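Acetamidase (Bacillus halodurans, PDB 2II1) binds calcium ions and probably hydrolyses the carbon-nitrogen bond of linear amides. Local coordinates at residues Ile42-Glu45 against Glu46-Leu49; Val119-Thr122 against Gly123-Leu126. All blocks are in the same frame, centred on the assembly; numbering follows the deposited sequence.

Contact 1: Ile42-Glu45 against Glu46-Leu49; sequences ITNE and EQAL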
ATOM      1  N   ILE A  42      -9.730 -16.158 -24.361  1.00 15.88           N
ATOM      2  CA  ILE A  42      -9.827 -14.882 -25.043  1.00 15.26           C
ATOM      3  C   ILE A  42      -8.590 -14.673 -25.923  1.00 16.27           C
ATOM      4  O   ILE A  42      -7.477 -14.516 -25.424  1.00 16.07           O
ATOM      5  CB  ILE A  42      -9.999 -13.721 -24.038  1.00 16.46           C
ATOM      6  CG1 ILE A  42     -11.062 -14.095 -22.986  1.00 14.21           C
ATOM      7  CG2 ILE A  42     -10.382 -12.437 -24.770  1.00 18.29           C
ATOM      8  CD1 ILE A  42     -11.585 -12.950 -22.153  1.00 12.28           C
ATOM      9  N   THR A  43      -8.805 -14.692 -27.239  1.00 16.65           N
ATOM     10  CA  THR A  43      -7.740 -14.505 -28.235  1.00 16.39           C
ATOM     11  C   THR A  43      -7.962 -13.297 -29.166  1.00 16.82           C
ATOM     12  O   THR A  43      -7.130 -13.010 -30.030  1.00 13.76           O
ATOM     13  CB  THR A  43      -7.693 -15.736 -29.135  1.00 17.05           C
ATOM     14  OG1 THR A  43      -8.966 -15.864 -29.771  1.00 11.85           O
ATOM     15  CG2 THR A  43      -7.401 -17.009 -28.317  1.00 16.27           C
ATOM     16  N   ASN A  44      -9.076 -12.599 -28.976  1.00 18.01           N
ATOM     17  CA  ASN A  44      -9.556 -11.569 -29.895  1.00 19.81           C
ATOM     18  C   ASN A  44     -10.307 -10.465 -29.127  1.00 19.40           C
ATOM     19  O   ASN A  44     -11.028 -10.759 -28.182  1.00 20.92           O
ATOM     20  CB  ASN A  44     -10.420 -12.239 -30.978  1.00 20.42           C
ATOM     21  CG  ASN A  44     -11.685 -11.474 -31.306  1.00 27.30           C
ATOM     22  OD1 ASN A  44     -12.762 -11.816 -30.820  1.00 35.84           O
ATOM     23  ND2 ASN A  44     -11.571 -10.446 -32.155  1.00 30.38           N
ATOM     24  N   GLU A  45     -10.141  -9.204 -29.542  1.00 19.77           N
ATOM     25  CA  GLU A  45     -10.633  -8.040 -28.767  1.00 17.46           C
ATOM     26  C   GLU A  45     -12.164  -7.780 -28.851  1.00 18.46           C
ATOM     27  O   GLU A  45     -12.706  -6.956 -28.107  1.00 17.26           O
ATOM     28  CB  GLU A  45      -9.857  -6.780 -29.171  1.00 16.65           C
ATOM     29  CG  GLU A  45      -8.373  -6.760 -28.745  1.00 15.54           C
ATOM     30  CD  GLU A  45      -7.721  -5.381 -28.912  1.00 18.67           C
ATOM     31  OE1 GLU A  45      -8.225  -4.591 -29.741  1.00 27.33           O
ATOM     32  OE2 GLU A  45      -6.707  -5.073 -28.235  1.00 14.10           O
ATOM     33  N   GLU A  46     -12.855  -8.473 -29.753  1.00 19.28           N
ATOM     34  CA  GLU A  46     -14.328  -8.424 -29.803  1.00 22.12           C
ATOM     35  C   GLU A  46     -14.992  -9.572 -29.007  1.00 22.18           C
ATOM     36  O   GLU A  46     -16.223  -9.709 -29.013  1.00 22.30           O
ATOM     37  CB  GLU A  46     -14.821  -8.382 -31.259  1.00 23.23           C
ATOM     38  CG  GLU A  46     -14.873  -6.963 -31.842  1.00 26.92           C
ATOM     39  CD  GLU A  46     -16.000  -6.110 -31.251  1.00 27.97           C
ATOM     40  OE1 GLU A  46     -17.162  -6.559 -31.323  1.00 38.64           O
ATOM     41  OE2 GLU A  46     -15.738  -5.004 -30.718  1.00 15.59           O
ATOM     42  N   GLN A  47     -14.181 -10.378 -28.311  1.00 22.41           N
ATOM     43  CA  GLN A  47     -14.716 -11.415 -27.423  1.00 23.80           C
ATOM     44  C   GLN A  47     -15.087 -10.772 -26.117  1.00 24.07           C
ATOM     45  O   GLN A  47     -14.285 -10.060 -25.537  1.00 24.69           O
ATOM     46  CB  GLN A  47     -13.701 -12.525 -27.135  1.00 23.85           C
ATOM     47  CG  GLN A  47     -13.680 -13.628 -28.143  1.00 23.62           C
ATOM     48  CD  GLN A  47     -12.660 -14.671 -27.783  1.00 29.16           C
ATOM     49  OE1 GLN A  47     -11.541 -14.656 -28.297  1.00 29.95           O
ATOM     50  NE2 GLN A  47     -13.024 -15.574 -26.866  1.00 32.98           N
ATOM     51  N   ALA A  48     -16.309 -11.016 -25.661  1.00 26.28           N
ATOM     52  CA  ALA A  48     -16.730 -10.545 -24.351  1.00 26.60           C
ATOM     53  C   ALA A  48     -16.315 -11.550 -23.271  1.00 25.98           C
ATOM     54  O   ALA A  48     -16.414 -12.774 -23.475  1.00 24.24           O
ATOM     55  CB  ALA A  48     -18.238 -10.318 -24.327  1.00 28.04           C
ATOM     56  N   LEU A  49     -15.854 -11.015 -22.134  1.00 25.60           N
ATOM     57  CA  LEU A  49     -15.629 -11.783 -20.895  1.00 24.80           C
ATOM     58  C   LEU A  49     -16.801 -12.705 -20.575  1.00 27.21           C
ATOM     59  O   LEU A  49     -16.616 -13.857 -20.172  1.00 28.86           O
ATOM     60  CB  LEU A  49     -15.393 -10.830 -19.708  1.00 23.88           C
ATOM     61  CG  LEU A  49     -15.005 -11.462 -18.367  1.00 20.10           C
ATOM     62  CD1 LEU A  49     -13.809 -12.380 -18.526  1.00 18.10           C
ATOM     63  CD2 LEU A  49     -14.708 -10.405 -17.306  1.00 22.78           C
TER
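Gln47 folds its side chain back over the loop and delivers its carbonyl oxygen to Thr43. The chain is fully extended beyond CG (chi2 -180°), which carries OE1 four residues back along the sequence. There Thr43 N donates to Gln47 OE1 over 2.9 Å in a nearly straight bond (166° at the hydrogen), and Thr43 OG1 donates to the same Gln47 OE1 over 3.2 Å; the hydroxyl lies closer to the carbonyl plane than the amide does. The other end of the amide is held too, because Gln47 NE2 is bonded to the carbonyl of Gln41, so both ends of the group fix its rotation. Behind it a type I beta turn runs from Asn44 to Gln47, closed by Gln47 N donating to Asn44 O at 3.2 Å.

On the packed side the contacts are largely apolar. Ile42 slides its CG2 past the aliphatic stem of Gln47, 4.1 Å from Gln47 CB, while Ile42 CD1 meets Leu49 CD1 at 4.3 Å; both residues also rest on Thr91 of strand 87-92. The turn itself is the loose side, where Asn44, Glu45 and Glu46 are exposed, although Glu45 OE2 reaches back to the backbone amide of Leu110. With an alanine here in place of Gln47, Thr43 N and OG1 would probably lose their shared acceptor and the Gln41 carbonyl its side-chain donor, leaving the chain before the turn freer to shift. A single neutral amide thus supplies acceptor and donor to the main chain of Gln41-Thr43, bracing an irregular stretch of chain ahead of the turn.

Contact 2: Val119-Thr122 against Gly123-Leu126; sequences VYST and GLRL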
ATOM      1  N   VAL A 119       3.168  -3.581 -24.559  1.00 11.19           N
ATOM      2  CA  VAL A 119       2.697  -2.546 -25.464  1.00 12.80           C
ATOM      3  C   VAL A 119       1.207  -2.226 -25.206  1.00 14.70           C
ATOM      4  O   VAL A 119       0.334  -3.056 -25.501  1.00 14.94           O
ATOM      5  CB  VAL A 119       2.952  -2.924 -26.953  1.00 11.78           C
ATOM      6  CG1 VAL A 119       2.436  -1.798 -27.884  1.00 14.01           C
ATOM      7  CG2 VAL A 119       4.444  -3.141 -27.202  1.00  9.45           C
ATOM      8  N   TYR A 120       0.941  -1.039 -24.644  1.00 12.81           N
ATOM      9  CA  TYR A 120      -0.426  -0.573 -24.342  1.00 12.89           C
ATOM     10  C   TYR A 120      -1.049   0.128 -25.557  1.00 15.36           C
ATOM     11  O   TYR A 120      -2.188  -0.132 -25.931  1.00 17.20           O
ATOM     12  CB  TYR A 120      -0.397   0.363 -23.112  1.00 12.64           C
ATOM     13  CG  TYR A 120      -1.731   0.954 -22.660  1.00 12.44           C
ATOM     14  CD1 TYR A 120      -2.315   2.047 -23.331  1.00 21.19           C
ATOM     15  CD2 TYR A 120      -2.385   0.464 -21.528  1.00 11.38           C
ATOM     16  CE1 TYR A 120      -3.548   2.605 -22.892  1.00 21.80           C
ATOM     17  CE2 TYR A 120      -3.601   0.999 -21.096  1.00 13.22           C
ATOM     18  CZ  TYR A 120      -4.184   2.064 -21.785  1.00 14.89           C
ATOM     19  OH  TYR A 120      -5.368   2.598 -21.328  1.00 14.82           O
ATOM     20  N   SER A 121      -0.281   1.023 -26.157  1.00 14.80           N
ATOM     21  CA  SER A 121      -0.674   1.746 -27.354  1.00 16.95           C
ATOM     22  C   SER A 121       0.595   2.262 -28.041  1.00 18.77           C
ATOM     23  O   SER A 121       1.725   2.047 -27.548  1.00 16.94           O
ATOM     24  CB  SER A 121      -1.590   2.916 -27.013  1.00 16.40           C
ATOM     25  OG  SER A 121      -0.911   3.834 -26.176  1.00 18.76           O
ATOM     26  N   THR A 122       0.402   2.913 -29.189  1.00 20.86           N
ATOM     27  CA  THR A 122       1.513   3.507 -29.923  0.50 20.59           C
ATOM     28  C   THR A 122       2.365   4.375 -28.999  1.00 21.85           C
ATOM     29  O   THR A 122       3.592   4.283 -29.023  1.00 24.68           O
ATOM     30  CB  THR A 122       1.029   4.351 -31.131  0.50 20.61           C
ATOM     31  OG1 THR A 122       2.163   4.929 -31.792  0.50 19.35           O
ATOM     32  CG2 THR A 122       0.065   5.462 -30.683  0.50 13.90           C
ATOM     33  N   GLY A 123       1.713   5.196 -28.170  1.00 21.95           N
ATOM     34  CA  GLY A 123       2.409   6.119 -27.273  1.00 22.42           C
ATOM     35  C   GLY A 123       2.788   5.616 -25.889  1.00 22.40           C
ATOM     36  O   GLY A 123       3.689   6.175 -25.281  1.00 26.03           O
ATOM     37  N   LEU A 124       2.120   4.576 -25.388  1.00 22.02           N
ATOM     38  CA  LEU A 124       2.330   4.089 -24.006  1.00 20.63           C
ATOM     39  C   LEU A 124       2.884   2.656 -23.954  1.00 18.66           C
ATOM     40  O   LEU A 124       2.388   1.761 -24.614  1.00 16.28           O
ATOM     41  CB  LEU A 124       1.028   4.136 -23.192  1.00 21.71           C
ATOM     42  CG  LEU A 124       0.485   5.443 -22.598  1.00 24.96           C
ATOM     43  CD1 LEU A 124      -0.865   5.221 -21.902  1.00 17.91           C
ATOM     44  CD2 LEU A 124       1.473   6.045 -21.626  1.00 29.04           C
ATOM     45  N   ARG A 125       3.908   2.453 -23.141  1.00 18.85           N
ATOM     46  CA  ARG A 125       4.497   1.139 -22.950  1.00 18.62           C
ATOM     47  C   ARG A 125       4.727   0.928 -21.468  1.00 17.68           C
ATOM     48  O   ARG A 125       5.114   1.858 -20.743  1.00 17.78           O
ATOM     49  CB  ARG A 125       5.811   1.018 -23.722  1.00 17.75           C
ATOM     50  CG  ARG A 125       5.636   1.058 -25.218  1.00 17.78           C
ATOM     51  CD  ARG A 125       6.957   1.282 -25.960  1.00 21.31           C
ATOM     52  NE  ARG A 125       7.776   0.073 -26.109  1.00 25.69           N
ATOM     53  CZ  ARG A 125       7.684  -0.808 -27.107  1.00 24.95           C
ATOM     54  NH1 ARG A 125       6.782  -0.665 -28.070  1.00 28.16           N
ATOM     55  NH2 ARG A 125       8.487  -1.865 -27.133  1.00 25.61           N
ATOM     56  N   LEU A 126       4.455  -0.286 -21.011  1.00 16.08           N
ATOM     57  CA  LEU A 126       4.703  -0.630 -19.616  1.00 15.14           C
ATOM     58  C   LEU A 126       5.908  -1.543 -19.502  1.00 13.75           C
ATOM     59  O   LEU A 126       6.203  -2.298 -20.407  1.00 11.80           O
ATOM     60  CB  LEU A 126       3.483  -1.287 -18.977  1.00 13.07           C
ATOM     61  CG  LEU A 126       2.097  -0.695 -19.248  1.00 15.31           C
ATOM     62  CD1 LEU A 126       1.077  -1.301 -18.315  1.00 16.05           C
ATOM     63  CD2 LEU A 126       2.086   0.824 -19.128  1.00 21.21           C
TER
HETATM   64  O   HOH W   1       4.061   1.341 -28.233  1.00 31.43           O
HETATM   65  O   HOH W   2      -0.763   6.577 -27.150  1.00 41.10           O
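Tyr120 swings its ring anti to its own backbone nitrogen (chi1 179°), which lays it side by side with Leu124, and Ser121 tucks OG between its backbone N and carbonyl carbon (chi1 62°), within reach of the Leu124 amide. Leu124 CD1 approaches the ring obliquely, 3.8 Å from Tyr120 CD1.

The backbone forms a classic beta bulge, with Tyr120 and Ser121 both facing Leu124. Leu124 O accepts from two successive amides: Ser121 N lies in the carbonyl plane, on a lone pair, and its bond is nearly straight (170°), whereas Tyr120 N is tilted from that plane and its bond is more bent. In return Leu124 N donates to Ser121 OG at 3.2 Å and, weakly, to Ser121 O. Water 2 joins Ser121 OG, 2.9 Å away, to the amide of Gly123 through a weak bond.

Beyond the bulge Val119 and Arg125 form an antiparallel non-hydrogen-bonded pair, their side chains running the same way. Val119 CG2 sits over one face of the guanidinium, 3.5 Å from Arg125 NH1. Water 1 lies at the edge of that group, in its plane; it donates to Ser121 O and weakly accepts from Arg125 NH1. Arg125 NH2 forms a salt bridge with Asp117. Tyr120 receives a cation-pi contact from Lys109, and its OH is hydrogen-bonded to the carbonyl of Glu260 of the second subunit.

The bulge thus gives Leu124 O two amide donors and Leu124 N the Ser121 hydroxyl, while its tyrosine binds the partner subunit, and the arginine combines apolar cover from Val119 with a charge that Asp117 probably balances.

In the fold
Contact 1 comes first along the chain, in the loop between strands 28-34 and 60-67; contact 2 follows, where strand 117-119 turns into strand 125-127. Their centres are 20 Å apart and their nearest atoms about 7 Å, so they do not touch, but both lie on the same side of the chain's centre. The four-stranded antiparallel sheet joins them: contact 1 packs against strands 87-92 and 107-114, while contact 2 links its last two strands. Lys109 touches both, through Glu45 and Tyr120. Contact 1 comes nearer the calcium sites, with the side chain of Leu49 about 10 Å from a bound calcium ion, whereas contact 2 meets the second subunit.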